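Side-chain contacts in light Chain (Clostridium botulinum, PDB 6BVD), which probably cleaves a neuronal SNARE protein as the zinc-dependent protease domain of the mosaic botulinum neurotoxin type HA: residues A[23-27]-A[28-32]; A[38-41]-A[42-45]; A[89-92]-A[93-96]; A[132-135]-A[136-139]. All coordinates share one frame; numbering follows the deposited sequence. Where two conformers were deposited one is given.

Overall arrangement
Interactions 1, 2 and 4 sit at strand ends of one mixed sheet, whereas interaction 3 sits on helix 83-100, which packs against it. Strands 21-24, 36-40 and 138-142 connect the first group: Ile24 meets Ala38 between interactions 1 and 2, and a salt bridge from Glu30 to Arg135 ties interaction 1 to interaction 4. Interaction 2 meets the helix through Ile41 on Ile94 and Phe39 on Leu90. Their chemistry follows their place. In each of the three turns, all partly buried, a side-chain oxygen accepts a backbone N-H, while the wholly buried helical contact relies on apolar packing and a Met-aromatic pair, with a lysine at the interface with the second subunit.

Interaction 1: residues A[23-27]-A[28-32]; sequences YIRPP and YYETS
Pro26 and Tyr29 close a type II beta turn just past strand 21-24, with the Tyr29 N-H donating to Pro26 O at 3.0 Å. Pro27 holds the second position, and Tyr28 takes the third with a positive phi of 82°. A second bond holds the turn: Glu30 folds back so that its OE2 accepts the Tyr28 backbone N at 2.9 Å, the donor lying above the carboxylate plane. The bend that carries the carboxylate back over the turn is at chi2 (86°). OE2 is shared, because Arg135 NE forms a salt bridge to it, and this ties the turn to the loop that leads into strand 138-142. Arg25, in contrast, makes no ion pair with Glu30; its NH2 stays 5.7 Å from Glu30 OE2. Instead, Glu30 CA lies over one face of the guanidinium, offset toward its rim, the two side chains crossing at about a right angle, and Arg25 NH1 finds Asn33 OD1. Pro26 CG packs 3.5 Å from Tyr29 CD2; the Pro26 carbonyl oxygen meets the same ring in plane, at its edge. Phe36 meets the Tyr29 ring edge-to-face, Trp158 adds to the packing around Pro26, and Tyr28 OH bonds to Ile173 N. Together these contacts form a proline-led type II turn, braced by a carboxylate bond to the Tyr28 N-H, where the chain leaves one sheet strand for the loop before strand 36-40.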
ATOM      1  N   TYR A  23       4.248 -24.404  12.547  1.00 24.03           N
ATOM      2  CA  TYR A  23       3.536 -24.587  13.817  1.00 23.26           C
ATOM      3  C   TYR A  23       4.428 -24.260  14.993  1.00 28.91           C
ATOM      4  O   TYR A  23       5.587 -24.696  15.042  1.00 34.83           O
ATOM      5  CB  TYR A  23       2.990 -26.015  13.935  1.00 19.22           C
ATOM      6  CG  TYR A  23       1.638 -26.141  13.258  1.00 25.41           C
ATOM      7  CD1 TYR A  23       0.454 -26.123  13.995  1.00 29.21           C
ATOM      8  CD2 TYR A  23       1.546 -26.244  11.878  1.00 35.78           C
ATOM      9  CE1 TYR A  23      -0.782 -26.217  13.370  1.00 33.84           C
ATOM     10  CE2 TYR A  23       0.326 -26.340  11.246  1.00 35.54           C
ATOM     11  CZ  TYR A  23      -0.831 -26.335  11.991  1.00 35.70           C
ATOM     12  OH  TYR A  23      -2.030 -26.433  11.338  1.00 37.80           O
ATOM     13  N   ILE A  24       3.941 -23.486  15.962  1.00 23.73           N
ATOM     14  CA  ILE A  24       4.841 -23.221  17.062  1.00 20.69           C
ATOM     15  C   ILE A  24       4.215 -23.608  18.397  1.00 20.55           C
ATOM     16  O   ILE A  24       3.006 -23.551  18.578  1.00 20.76           O
ATOM     17  CB  ILE A  24       5.295 -21.750  17.117  1.00 31.94           C
ATOM     18  CG1 ILE A  24       4.215 -20.859  17.684  1.00 32.24           C
ATOM     19  CG2 ILE A  24       5.710 -21.265  15.764  1.00 27.70           C
ATOM     20  CD1 ILE A  24       4.601 -19.376  17.610  1.00 49.34           C
ATOM     21  N   ARG A  25       5.065 -24.018  19.321  1.00 20.08           N
ATOM     22  CA  ARG A  25       4.643 -24.359  20.695  1.00 20.69           C
ATOM     23  C   ARG A  25       4.942 -23.149  21.549  1.00 22.91           C
ATOM     24  O   ARG A  25       6.095 -22.938  21.904  1.00 19.92           O
ATOM     25  CB  ARG A  25       5.399 -25.585  21.223  1.00 16.79           C
ATOM     26  CG  ARG A  25       4.831 -26.117  22.560  1.00 19.92           C
ATOM     27  CD  ARG A  25       5.652 -27.338  23.084  1.00 18.99           C
ATOM     28  NE  ARG A  25       6.990 -26.934  23.541  1.00 24.43           N
ATOM     29  CZ  ARG A  25       7.842 -27.749  24.149  1.00 26.08           C
ATOM     30  NH1 ARG A  25       7.474 -28.989  24.389  1.00 26.36           N
ATOM     31  NH2 ARG A  25       9.037 -27.321  24.533  1.00 28.27           N
ATOM     32  N   PRO A  26       3.923 -22.322  21.849  1.00 24.21           N
ATOM     33  CA  PRO A  26       4.299 -21.032  22.447  1.00 27.90           C
ATOM     34  C   PRO A  26       4.645 -21.153  23.946  1.00 30.27           C
ATOM     35  O   PRO A  26       4.396 -22.194  24.556  1.00 24.37           O
ATOM     36  CB  PRO A  26       3.063 -20.123  22.157  1.00 23.47           C
ATOM     37  CG  PRO A  26       1.972 -20.996  21.762  1.00 26.63           C
ATOM     38  CD  PRO A  26       2.498 -22.403  21.500  1.00 29.30           C
ATOM     39  N   PRO A  27       5.288 -20.115  24.524  1.00 23.97           N
ATOM     40  CA  PRO A  27       5.676 -20.195  25.935  1.00 26.06           C
ATOM     41  C   PRO A  27       4.469 -20.525  26.819  1.00 24.11           C
ATOM     42  O   PRO A  27       3.359 -20.036  26.535  1.00 22.95           O
ATOM     43  CB  PRO A  27       6.254 -18.794  26.243  1.00 23.33           C
ATOM     44  CG  PRO A  27       5.915 -17.964  25.071  1.00 25.32           C
ATOM     45  CD  PRO A  27       5.707 -18.850  23.899  1.00 23.40           C
ATOM     46  N   TYR A  28       4.708 -21.383  27.809  1.00 24.82           N
ATOM     47  CA  TYR A  28       3.733 -21.920  28.773  1.00 22.60           C
ATOM     48  C   TYR A  28       2.929 -23.122  28.211  1.00 31.10           C
ATOM     49  O   TYR A  28       2.154 -23.741  28.952  1.00 31.88           O
ATOM     50  CB  TYR A  28       2.758 -20.822  29.264  1.00 25.48           C
ATOM     51  CG  TYR A  28       3.433 -19.618  29.894  1.00 22.86           C
ATOM     52  CD1 TYR A  28       4.418 -19.768  30.854  1.00 27.98           C
ATOM     53  CD2 TYR A  28       3.093 -18.316  29.496  1.00 26.27           C
ATOM     54  CE1 TYR A  28       5.041 -18.654  31.437  1.00 27.17           C
ATOM     55  CE2 TYR A  28       3.709 -17.204  30.055  1.00 28.85           C
ATOM     56  CZ  TYR A  28       4.691 -17.379  31.019  1.00 26.66           C
ATOM     57  OH  TYR A  28       5.304 -16.282  31.591  1.00 26.61           O
ATOM     58  N   TYR A  29       3.133 -23.497  26.940  1.00 25.79           N
ATOM     59  CA  TYR A  29       2.420 -24.651  26.374  1.00 19.29           C
ATOM     60  C   TYR A  29       3.339 -25.911  26.310  1.00 27.32           C
ATOM     61  O   TYR A  29       3.047 -26.900  25.606  1.00 24.45           O
ATOM     62  CB  TYR A  29       1.854 -24.320  24.984  1.00 26.67           C
ATOM     63  CG  TYR A  29       0.615 -23.420  25.023  1.00 23.83           C
ATOM     64  CD1 TYR A  29      -0.654 -23.964  25.206  1.00 25.61           C
ATOM     65  CD2 TYR A  29       0.720 -22.019  24.905  1.00 19.95           C
ATOM     66  CE1 TYR A  29      -1.787 -23.162  25.282  1.00 23.12           C
ATOM     67  CE2 TYR A  29      -0.417 -21.215  24.949  1.00 22.17           C
ATOM     68  CZ  TYR A  29      -1.659 -21.789  25.131  1.00 26.19           C
ATOM     69  OH  TYR A  29      -2.781 -21.012  25.183  1.00 28.65           O
ATOM     70  N   GLU A  30       4.440 -25.861  27.043  1.00 23.57           N
ATOM     71  CA  GLU A  30       5.461 -26.908  26.958  1.00 26.57           C
ATOM     72  C   GLU A  30       4.934 -28.261  27.472  1.00 28.92           C
ATOM     73  O   GLU A  30       5.071 -29.269  26.803  1.00 33.05           O
ATOM     74  CB  GLU A  30       6.714 -26.517  27.750  1.00 27.77           C
ATOM     75  CG  GLU A  30       7.410 -25.229  27.324  1.00 30.43           C
ATOM     76  CD  GLU A  30       6.805 -23.988  27.992  1.00 32.16           C
ATOM     77  OE1 GLU A  30       6.000 -24.150  28.925  1.00 29.30           O
ATOM     78  OE2 GLU A  30       7.166 -22.858  27.595  1.00 28.52           O
ATOM     79  N   THR A  31       4.288 -28.269  28.635  1.00 30.32           N
ATOM     80  CA  THR A  31       3.862 -29.534  29.238  1.00 38.49           C
ATOM     81  C   THR A  31       2.716 -30.151  28.468  1.00 36.44           C
ATOM     82  O   THR A  31       2.699 -31.362  28.230  1.00 31.59           O
ATOM     83  CB  THR A  31       3.461 -29.342  30.706  1.00 42.07           C
ATOM     84  OG1 THR A  31       4.631 -28.958  31.434  1.00 41.87           O
ATOM     85  CG2 THR A  31       2.932 -30.644  31.307  1.00 44.30           C
ATOM     86  N   SER A  32       1.748 -29.325  28.085  1.00 31.77           N
ATOM     87  CA  SER A  32       0.654 -29.832  27.297  1.00 28.32           C
ATOM     88  C   SER A  32       1.107 -30.148  25.860  1.00 30.57           C
ATOM     89  O   SER A  32       0.407 -30.847  25.138  1.00 35.40           O
ATOM     90  CB  SER A  32      -0.510 -28.853  27.312  1.00 32.89           C
ATOM     91  OG  SER A  32      -0.162 -27.662  26.620  1.00 39.00           O
TER

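Interaction 2: residues A[38-41]-A[42-45]; sequences AFQI and MDNV
Gln40 OE1 is gripped by two donors, the Asn44 backbone N at 3.0 Å and a water at 2.6 Å. The Asn44 N-H lies in the plane of the amide, on a lone pair of OE1, and the N-H...O angle is 156°. The same water reaches Asn44 OD1 only weakly, so it forms a loose bridge beside the direct bond. Gln40 gets there with CG anti to its backbone N (chi1 -161°) and a fully extended chain, which runs alongside the turn; its CG passes 3.3 Å from Met42 O. Met42 to Val45 form a type II beta turn, closed by Val45 N to Met42 O at 2.9 Å, and Asn44 takes the third position with phi 74°. The glutamine oxygen therefore holds a turn N-H that lies outside that closing bond. The main chains meet again at Val45 O, which accepts a weak bond from Ile41 N and a CA-H...O contact from Gln40 CA at 3.3 Å. On the apolar side, Ile41 CG2 packs on Val45 CG1 at 3.6 Å. The Asn44 amide continues outward, its ND2 bonded to Lys114 O. This tight link joins antiparallel neighbours 36-40 and 45-48 as a beta hairpin, with Ile41 lying on Ile94 and Phe97 of helix 83-100, and Met42 and Val45 covered by helix 104-115.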
ATOM      1  N   ALA A  38       1.320 -20.543  12.969  1.00 23.53           N
ATOM      2  CA  ALA A  38       1.840 -19.170  13.174  1.00 23.49           C
ATOM      3  C   ALA A  38       2.437 -18.583  11.902  1.00 27.66           C
ATOM      4  O   ALA A  38       2.891 -19.339  10.994  1.00 23.06           O
ATOM      5  CB  ALA A  38       2.880 -19.181  14.313  1.00 23.93           C
ATOM      6  N   PHE A  39       2.427 -17.236  11.829  1.00 25.65           N
ATOM      7  CA  PHE A  39       2.716 -16.483  10.592  1.00 18.02           C
ATOM      8  C   PHE A  39       3.750 -15.392  10.894  1.00 18.84           C
ATOM      9  O   PHE A  39       3.553 -14.578  11.788  1.00 20.21           O
ATOM     10  CB  PHE A  39       1.398 -15.909  10.018  1.00 22.20           C
ATOM     11  CG  PHE A  39       0.342 -16.961   9.760  1.00 22.61           C
ATOM     12  CD1 PHE A  39       0.110 -17.442   8.484  1.00 26.13           C
ATOM     13  CD2 PHE A  39      -0.401 -17.489  10.810  1.00 27.36           C
ATOM     14  CE1 PHE A  39      -0.851 -18.384   8.246  1.00 21.42           C
ATOM     15  CE2 PHE A  39      -1.335 -18.456  10.595  1.00 25.02           C
ATOM     16  CZ  PHE A  39      -1.574 -18.916   9.301  1.00 21.29           C
ATOM     17  N   GLN A  40       4.898 -15.440  10.226  1.00 16.63           N
ATOM     18  CA  GLN A  40       5.999 -14.553  10.556  1.00 21.49           C
ATOM     19  C   GLN A  40       5.833 -13.283   9.744  1.00 23.26           C
ATOM     20  O   GLN A  40       6.248 -13.206   8.589  1.00 22.01           O
ATOM     21  CB  GLN A  40       7.388 -15.163  10.269  1.00 22.44           C
ATOM     22  CG  GLN A  40       8.471 -14.428  11.043  1.00 22.39           C
ATOM     23  CD  GLN A  40       9.865 -14.963  10.857  1.00 30.72           C
ATOM     24  OE1 GLN A  40      10.804 -14.467  11.482  1.00 37.68           O
ATOM     25  NE2 GLN A  40      10.020 -15.990  10.011  1.00 28.99           N
ATOM     26  N   ILE A  41       5.182 -12.305  10.355  1.00 20.31           N
ATOM     27  CA  ILE A  41       4.860 -11.047   9.659  1.00 18.41           C
ATOM     28  C   ILE A  41       6.111 -10.244   9.309  1.00 20.88           C
ATOM     29  O   ILE A  41       6.147  -9.496   8.293  1.00 23.40           O
ATOM     30  CB  ILE A  41       3.825 -10.215  10.563  1.00 18.26           C
ATOM     31  CG1 ILE A  41       3.428  -8.915   9.853  1.00 25.31           C
ATOM     32  CG2 ILE A  41       4.391  -9.982  11.936  1.00 14.78           C
ATOM     33  CD1 ILE A  41       2.401  -9.139   8.821  1.00 28.99           C
ATOM     34  N   MET A  42       7.150 -10.352  10.135  1.00 21.67           N
ATOM     35  CA  MET A  42       8.456  -9.748   9.832  1.00 19.95           C
ATOM     36  C   MET A  42       9.460 -10.530  10.602  1.00 22.78           C
ATOM     37  O   MET A  42       9.063 -11.267  11.532  1.00 20.76           O
ATOM     38  CB  MET A  42       8.535  -8.234  10.208  1.00 22.45           C
ATOM     39  CG  MET A  42       8.117  -7.924  11.672  1.00 32.30           C
ATOM     40  SD  MET A  42       8.505  -6.198  12.189  1.00 24.56           S
ATOM     41  CE  MET A  42      10.249  -6.361  12.489  1.00 21.19           C
ATOM     42  N   ASP A  43      10.754 -10.396  10.285  1.00 22.22           N
ATOM     43  CA  ASP A  43      11.784 -11.157  11.017  0.54 20.53           C
ATOM     44  C   ASP A  43      11.619 -11.035  12.545  1.00 25.79           C
ATOM     45  O   ASP A  43      11.612  -9.916  13.096  1.00 21.35           O
ATOM     46  CB  ASP A  43      13.188 -10.695  10.647  0.54 22.93           C
ATOM     47  CG  ASP A  43      13.649 -11.186   9.277  0.54 24.93           C
ATOM     48  OD1 ASP A  43      13.021 -12.079   8.674  0.54 25.91           O
ATOM     49  OD2 ASP A  43      14.676 -10.671   8.812  0.54 33.07           O
ATOM     50  N   ASN A  44      11.525 -12.197  13.224  1.00 21.93           N
ATOM     51  CA  ASN A  44      11.393 -12.330  14.671  1.00 20.82           C
ATOM     52  C   ASN A  44      10.011 -11.961  15.237  1.00 15.53           C
ATOM     53  O   ASN A  44       9.852 -11.855  16.435  1.00 20.81           O
ATOM     54  CB  ASN A  44      12.487 -11.526  15.422  1.00 22.81           C
ATOM     55  CG  ASN A  44      13.897 -12.064  15.162  1.00 31.47           C
ATOM     56  OD1 ASN A  44      14.065 -13.261  14.955  1.00 21.15           O
ATOM     57  ND2 ASN A  44      14.901 -11.177  15.130  1.00 22.65           N
ATOM     58  N   VAL A  45       9.012 -11.782  14.403  1.00 19.13           N
ATOM     59  CA  VAL A  45       7.671 -11.469  14.921  1.00 21.09           C
ATOM     60  C   VAL A  45       6.676 -12.457  14.334  1.00 21.90           C
ATOM     61  O   VAL A  45       6.518 -12.579  13.101  1.00 22.38           O
ATOM     62  CB  VAL A  45       7.218 -10.000  14.574  1.00 22.32           C
ATOM     63  CG1 VAL A  45       5.882  -9.693  15.215  1.00 20.88           C
ATOM     64  CG2 VAL A  45       8.238  -9.004  15.051  1.00 16.57           C
TER
HETATM   65  O   HOH W   1      13.018 -15.275  12.477  1.00 47.10           O

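Interaction 3: residues A[89-92]-A[93-96]; sequences YLQI and MIKL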
ATOM      1  N   TYR A  89      -8.331 -11.283  10.105  1.00 24.19           N
ATOM      2  CA  TYR A  89      -7.456 -10.754  11.149  1.00 24.11           C
ATOM      3  C   TYR A  89      -5.999 -10.670  10.645  1.00 26.53           C
ATOM      4  O   TYR A  89      -5.304  -9.670  10.859  1.00 20.42           O
ATOM      5  CB  TYR A  89      -7.553 -11.650  12.442  1.00 24.27           C
ATOM      6  CG  TYR A  89      -6.670 -11.207  13.567  1.00 24.34           C
ATOM      7  CD1 TYR A  89      -7.187 -10.485  14.655  1.00 20.37           C
ATOM      8  CD2 TYR A  89      -5.308 -11.524  13.565  1.00 20.51           C
ATOM      9  CE1 TYR A  89      -6.365 -10.059  15.683  1.00 21.28           C
ATOM     10  CE2 TYR A  89      -4.482 -11.117  14.588  1.00 23.64           C
ATOM     11  CZ  TYR A  89      -5.012 -10.401  15.650  1.00 26.09           C
ATOM     12  OH  TYR A  89      -4.168 -10.014  16.654  1.00 24.90           O
ATOM     13  N   LEU A  90      -5.525 -11.736  10.012  1.00 22.00           N
ATOM     14  CA  LEU A  90      -4.191 -11.738   9.427  1.00 24.15           C
ATOM     15  C   LEU A  90      -4.032 -10.597   8.389  1.00 22.88           C
ATOM     16  O   LEU A  90      -3.034  -9.907   8.387  1.00 23.71           O
ATOM     17  CB  LEU A  90      -3.915 -13.054   8.725  1.00 26.67           C
ATOM     18  CG  LEU A  90      -3.461 -14.228   9.574  1.00 29.53           C
ATOM     19  CD1 LEU A  90      -3.015 -15.386   8.639  1.00 25.54           C
ATOM     20  CD2 LEU A  90      -2.346 -13.803  10.514  1.00 27.22           C
ATOM     21  N   GLN A  91      -5.000 -10.434   7.500  1.00 20.97           N
ATOM     22  CA  GLN A  91      -4.853  -9.397   6.462  1.00 22.44           C
ATOM     23  C   GLN A  91      -4.844  -7.982   7.037  1.00 16.70           C
ATOM     24  O   GLN A  91      -4.224  -7.074   6.476  1.00 19.31           O
ATOM     25  CB  GLN A  91      -5.953  -9.514   5.401  1.00 25.17           C
ATOM     26  CG  GLN A  91      -6.071 -10.901   4.805  1.00 32.80           C
ATOM     27  CD  GLN A  91      -4.748 -11.480   4.339  1.00 31.13           C
ATOM     28  OE1 GLN A  91      -4.002 -10.848   3.602  1.00 22.88           O
ATOM     29  NE2 GLN A  91      -4.457 -12.725   4.770  1.00 21.50           N
ATOM     30  N   ILE A  92      -5.602  -7.761   8.100  1.00 22.91           N
ATOM     31  CA  ILE A  92      -5.620  -6.445   8.719  1.00 19.10           C
ATOM     32  C   ILE A  92      -4.266  -6.203   9.363  1.00 22.95           C
ATOM     33  O   ILE A  92      -3.700  -5.128   9.248  1.00 20.92           O
ATOM     34  CB  ILE A  92      -6.775  -6.360   9.746  1.00 26.24           C
ATOM     35  CG1 ILE A  92      -8.097  -6.482   8.994  1.00 18.22           C
ATOM     36  CG2 ILE A  92      -6.653  -5.106  10.645  1.00 17.17           C
ATOM     37  CD1 ILE A  92      -9.317  -6.575   9.894  1.00 26.14           C
ATOM     38  N   MET A  93      -3.728  -7.222  10.031  1.00 15.58           N
ATOM     39  CA  MET A  93      -2.435  -7.089  10.676  1.00 18.92           C
ATOM     40  C   MET A  93      -1.348  -6.790   9.627  1.00 19.01           C
ATOM     41  O   MET A  93      -0.461  -5.959   9.854  1.00 22.78           O
ATOM     42  CB  MET A  93      -2.080  -8.359  11.486  1.00 15.52           C
ATOM     43  CG  MET A  93      -3.003  -8.607  12.660  1.00 16.34           C
ATOM     44  SD  MET A  93      -3.093  -7.209  13.785  1.00 26.90           S
ATOM     45  CE  MET A  93      -1.381  -7.037  14.313  1.00 20.25           C
ATOM     46  N   ILE A  94      -1.441  -7.433   8.472  1.00 17.99           N
ATOM     47  CA  ILE A  94      -0.527  -7.151   7.378  1.00 16.71           C
ATOM     48  C   ILE A  94      -0.667  -5.670   6.966  1.00 15.61           C
ATOM     49  O   ILE A  94       0.299  -4.938   6.783  1.00 18.31           O
ATOM     50  CB  ILE A  94      -0.830  -8.069   6.187  1.00 19.09           C
ATOM     51  CG1 ILE A  94      -0.368  -9.504   6.470  1.00 20.89           C
ATOM     52  CG2 ILE A  94      -0.130  -7.607   4.943  1.00 16.12           C
ATOM     53  CD1 ILE A  94      -0.886 -10.491   5.441  1.00 16.74           C
ATOM     54  N   LYS A  95      -1.903  -5.221   6.882  1.00 16.91           N
ATOM     55  CA  LYS A  95      -2.131  -3.814   6.474  1.00 18.73           C
ATOM     56  C   LYS A  95      -1.559  -2.835   7.513  1.00 18.11           C
ATOM     57  O   LYS A  95      -0.948  -1.793   7.168  1.00 19.56           O
ATOM     58  CB  LYS A  95      -3.626  -3.573   6.251  1.00 12.01           C
ATOM     59  CG  LYS A  95      -3.917  -2.257   5.481  1.00 18.58           C
ATOM     60  CD  LYS A  95      -5.372  -2.166   5.060  1.00 16.87           C
ATOM     61  CE  LYS A  95      -5.587  -0.860   4.264  1.00 18.35           C
ATOM     62  NZ  LYS A  95      -6.831  -1.021   3.510  1.00 16.27           N
ATOM     63  N   LEU A  96      -1.723  -3.170   8.794  1.00 21.94           N
ATOM     64  CA  LEU A  96      -1.230  -2.283   9.846  1.00 19.80           C
ATOM     65  C   LEU A  96       0.298  -2.247   9.926  1.00 21.04           C
ATOM     66  O   LEU A  96       0.888  -1.179  10.109  1.00 13.90           O
ATOM     67  CB  LEU A  96      -1.824  -2.668  11.209  1.00 20.32           C
ATOM     68  CG  LEU A  96      -3.347  -2.606  11.311  1.00 22.49           C
ATOM     69  CD1 LEU A  96      -3.829  -2.937  12.720  1.00 20.78           C
ATOM     70  CD2 LEU A  96      -3.923  -1.207  10.918  1.00 19.76           C
TER
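A Met-aromatic contact between Tyr89 and Met93, one turn apart, belongs to the buried middle of the alpha-helix 83-100. Met93 SD stands 4.6 Å from the centroid of the Tyr89 ring, 30° off its normal, and Met93 CG comes to 3.5 Å from Tyr89 CE2. The two side chains lie side by side and point the same way: Tyr89 swings its ring along the helix with CG anti to the backbone N (chi1 179°), and the methionine, bent at chi2 and chi3, curls to meet it. Met93 CG also passes 3.1 Å from Tyr89 O. Behind them, regular i to i+4 bonds run through the segment, such as Ile94 N to Leu90 O at 2.9 Å. Gln91 OE1 lies 3.6 Å from Ile94 CD1. Around this packing, Tyr89 OH bonds to Phe197 O, Gln91 NE2 bonds to Phe10 O, Ile47 of strand 45-48 packs on both Tyr89 and Met93, and Leu96 touches Leu226 of helix 222-237, the helix that carries two zinc-binding histidines. The extended Lys95 side chain lies about 4 Å from the bound calcium at its nearest. Its NZ joins the two copies by bonding to Asp384 OD2 of the second subunit and, within its own chain, lies among Tyr387 O, Leu381 O and OD1 of the calcium ligand Asp384, more acceptors than it has hydrogens, so at least one must be shared. Within the helix, Leu96 CD1 rests 4.1 Å from Ile92 CG2.

Interaction 4: residues A[132-135]-A[136-139]; sequences TNNR and TVSF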
ATOM      1  N   THR A 132      20.311 -20.814  25.898  1.00 22.61           N
ATOM      2  CA  THR A 132      19.288 -20.795  24.877  1.00 23.05           C
ATOM      3  C   THR A 132      18.107 -21.698  25.230  1.00 24.75           C
ATOM      4  O   THR A 132      17.070 -21.612  24.620  1.00 31.05           O
ATOM      5  CB  THR A 132      19.831 -21.266  23.512  1.00 32.66           C
ATOM      6  OG1 THR A 132      20.193 -22.645  23.609  1.00 34.57           O
ATOM      7  CG2 THR A 132      21.025 -20.450  23.104  1.00 38.73           C
ATOM      8  N   ASN A 133      18.245 -22.569  26.213  1.00 23.24           N
ATOM      9  CA  ASN A 133      17.268 -23.643  26.314  1.00 29.40           C
ATOM     10  C   ASN A 133      16.215 -23.420  27.385  1.00 27.80           C
ATOM     11  O   ASN A 133      16.046 -24.246  28.297  1.00 28.65           O
ATOM     12  CB  ASN A 133      17.980 -24.982  26.568  1.00 32.48           C
ATOM     13  CG  ASN A 133      18.872 -24.939  27.785  1.00 36.74           C
ATOM     14  OD1 ASN A 133      19.308 -23.874  28.227  1.00 38.46           O
ATOM     15  ND2 ASN A 133      19.137 -26.106  28.352  1.00 45.04           N
ATOM     16  N   ASN A 134      15.547 -22.269  27.340  1.00 25.69           N
ATOM     17  CA  ASN A 134      14.366 -22.094  28.165  1.00 26.80           C
ATOM     18  C   ASN A 134      13.364 -21.124  27.492  1.00 25.29           C
ATOM     19  O   ASN A 134      13.683 -20.475  26.468  1.00 21.37           O
ATOM     20  CB  ASN A 134      14.751 -21.633  29.571  1.00 26.70           C
ATOM     21  CG  ASN A 134      15.385 -20.258  29.599  1.00 28.77           C
ATOM     22  OD1 ASN A 134      14.731 -19.268  29.274  1.00 34.15           O
ATOM     23  ND2 ASN A 134      16.636 -20.173  30.062  1.00 24.21           N
ATOM     24  N   ARG A 135      12.160 -21.038  28.061  1.00 23.69           N
ATOM     25  CA  ARG A 135      11.024 -20.440  27.377  1.00 18.46           C
ATOM     26  C   ARG A 135      11.090 -18.931  27.250  1.00 25.33           C
ATOM     27  O   ARG A 135      10.269 -18.348  26.515  1.00 24.36           O
ATOM     28  CB  ARG A 135       9.724 -20.804  28.070  1.00 24.47           C
ATOM     29  CG  ARG A 135       9.584 -20.192  29.433  1.00 35.23           C
ATOM     30  CD  ARG A 135       8.136 -20.083  29.791  1.00 32.91           C
ATOM     31  NE  ARG A 135       7.616 -21.369  30.261  1.00 32.24           N
ATOM     32  CZ  ARG A 135       7.317 -21.647  31.527  1.00 27.49           C
ATOM     33  NH1 ARG A 135       7.556 -20.772  32.499  1.00 24.07           N
ATOM     34  NH2 ARG A 135       6.861 -22.851  31.832  1.00 23.90           N
ATOM     35  N   THR A 136      12.059 -18.294  27.894  1.00 23.11           N
ATOM     36  CA  THR A 136      12.193 -16.827  27.737  1.00 24.09           C
ATOM     37  C   THR A 136      12.949 -16.394  26.477  1.00 29.14           C
ATOM     38  O   THR A 136      12.907 -15.211  26.134  1.00 21.55           O
ATOM     39  CB  THR A 136      12.917 -16.170  28.937  1.00 24.31           C
ATOM     40  OG1 THR A 136      14.257 -16.671  29.079  1.00 19.06           O
ATOM     41  CG2 THR A 136      12.108 -16.348  30.273  1.00 23.28           C
ATOM     42  N   VAL A 137      13.656 -17.327  25.813  1.00 22.98           N
ATOM     43  CA  VAL A 137      14.472 -16.988  24.649  1.00 19.50           C
ATOM     44  C   VAL A 137      14.221 -17.904  23.419  1.00 18.49           C
ATOM     45  O   VAL A 137      14.471 -17.500  22.305  1.00 22.25           O
ATOM     46  CB  VAL A 137      15.989 -17.019  24.993  1.00 29.48           C
ATOM     47  CG1 VAL A 137      16.334 -15.878  25.925  1.00 21.66           C
ATOM     48  CG2 VAL A 137      16.421 -18.405  25.601  1.00 16.36           C
ATOM     49  N   SER A 138      13.680 -19.106  23.603  1.00 17.71           N
ATOM     50  CA  SER A 138      13.392 -19.929  22.438  1.00 23.60           C
ATOM     51  C   SER A 138      12.143 -20.780  22.636  1.00 25.40           C
ATOM     52  O   SER A 138      11.604 -20.873  23.740  1.00 25.96           O
ATOM     53  CB  SER A 138      14.626 -20.795  22.112  1.00 23.84           C
ATOM     54  OG  SER A 138      14.814 -21.732  23.138  1.00 32.65           O
ATOM     55  N   PHE A 139      11.631 -21.347  21.544  1.00 23.95           N
ATOM     56  CA  PHE A 139      10.463 -22.232  21.597  1.00 18.39           C
ATOM     57  C   PHE A 139      10.561 -23.346  20.561  1.00 26.28           C
ATOM     58  O   PHE A 139      11.262 -23.201  19.545  1.00 21.67           O
ATOM     59  CB  PHE A 139       9.155 -21.451  21.386  1.00 18.19           C
ATOM     60  CG  PHE A 139       9.215 -20.452  20.244  1.00 19.54           C
ATOM     61  CD1 PHE A 139       8.990 -20.851  18.932  1.00 18.14           C
ATOM     62  CD2 PHE A 139       9.490 -19.104  20.499  1.00 28.58           C
ATOM     63  CE1 PHE A 139       9.043 -19.947  17.861  1.00 24.63           C
ATOM     64  CE2 PHE A 139       9.553 -18.173  19.436  1.00 27.45           C
ATOM     65  CZ  PHE A 139       9.339 -18.605  18.104  1.00 28.55           C
TER
HETATM   66  O   HOH W   2       9.208 -20.090  24.573  1.00 23.37           O
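Asn134 OD1 takes two bonds from one residue: the Thr136 hydroxyl OG1 donates at 2.6 Å and the Thr136 backbone N at 3.2 Å. The backbone donor lies on a lone pair in the plane of the amide, and the hydroxyl is in that plane too, so the pair of bonds fixes the rotation of the asparagine amide. Bonding of OD1 to the N-H two residues on makes this an Asx turn, made possible by chi1 of 65°, which tucks the Asn134 amide back over its own main chain. The main-chain oxygen of Asn134 is shared as well, accepting from Val137 N at 3.2 Å and from Ser138 N at 3.2 Å, the former coming from above the carbonyl plane. Farther along, Ser138 OG donates to Thr132 O at 2.7 Å in an almost straight approach to the carbonyl (C=O...donor angle 173°), drawing the two ends of the loop together. A water closes another side by donating to Arg135 O and Ser138 O. Packing is modest: Val137 CG2 lies 3.4 Å from Thr132 O. Arg135, its NE in the salt bridge with Glu30, places NH1 on Ile173 O, and Thr132 OG1 meets Thr308 OG1. The turn thus feeds the chain into strand 138-142, which lies between strands 148-152 and 21-24, with Ser138 packed on Gln150 and Met152 of the former.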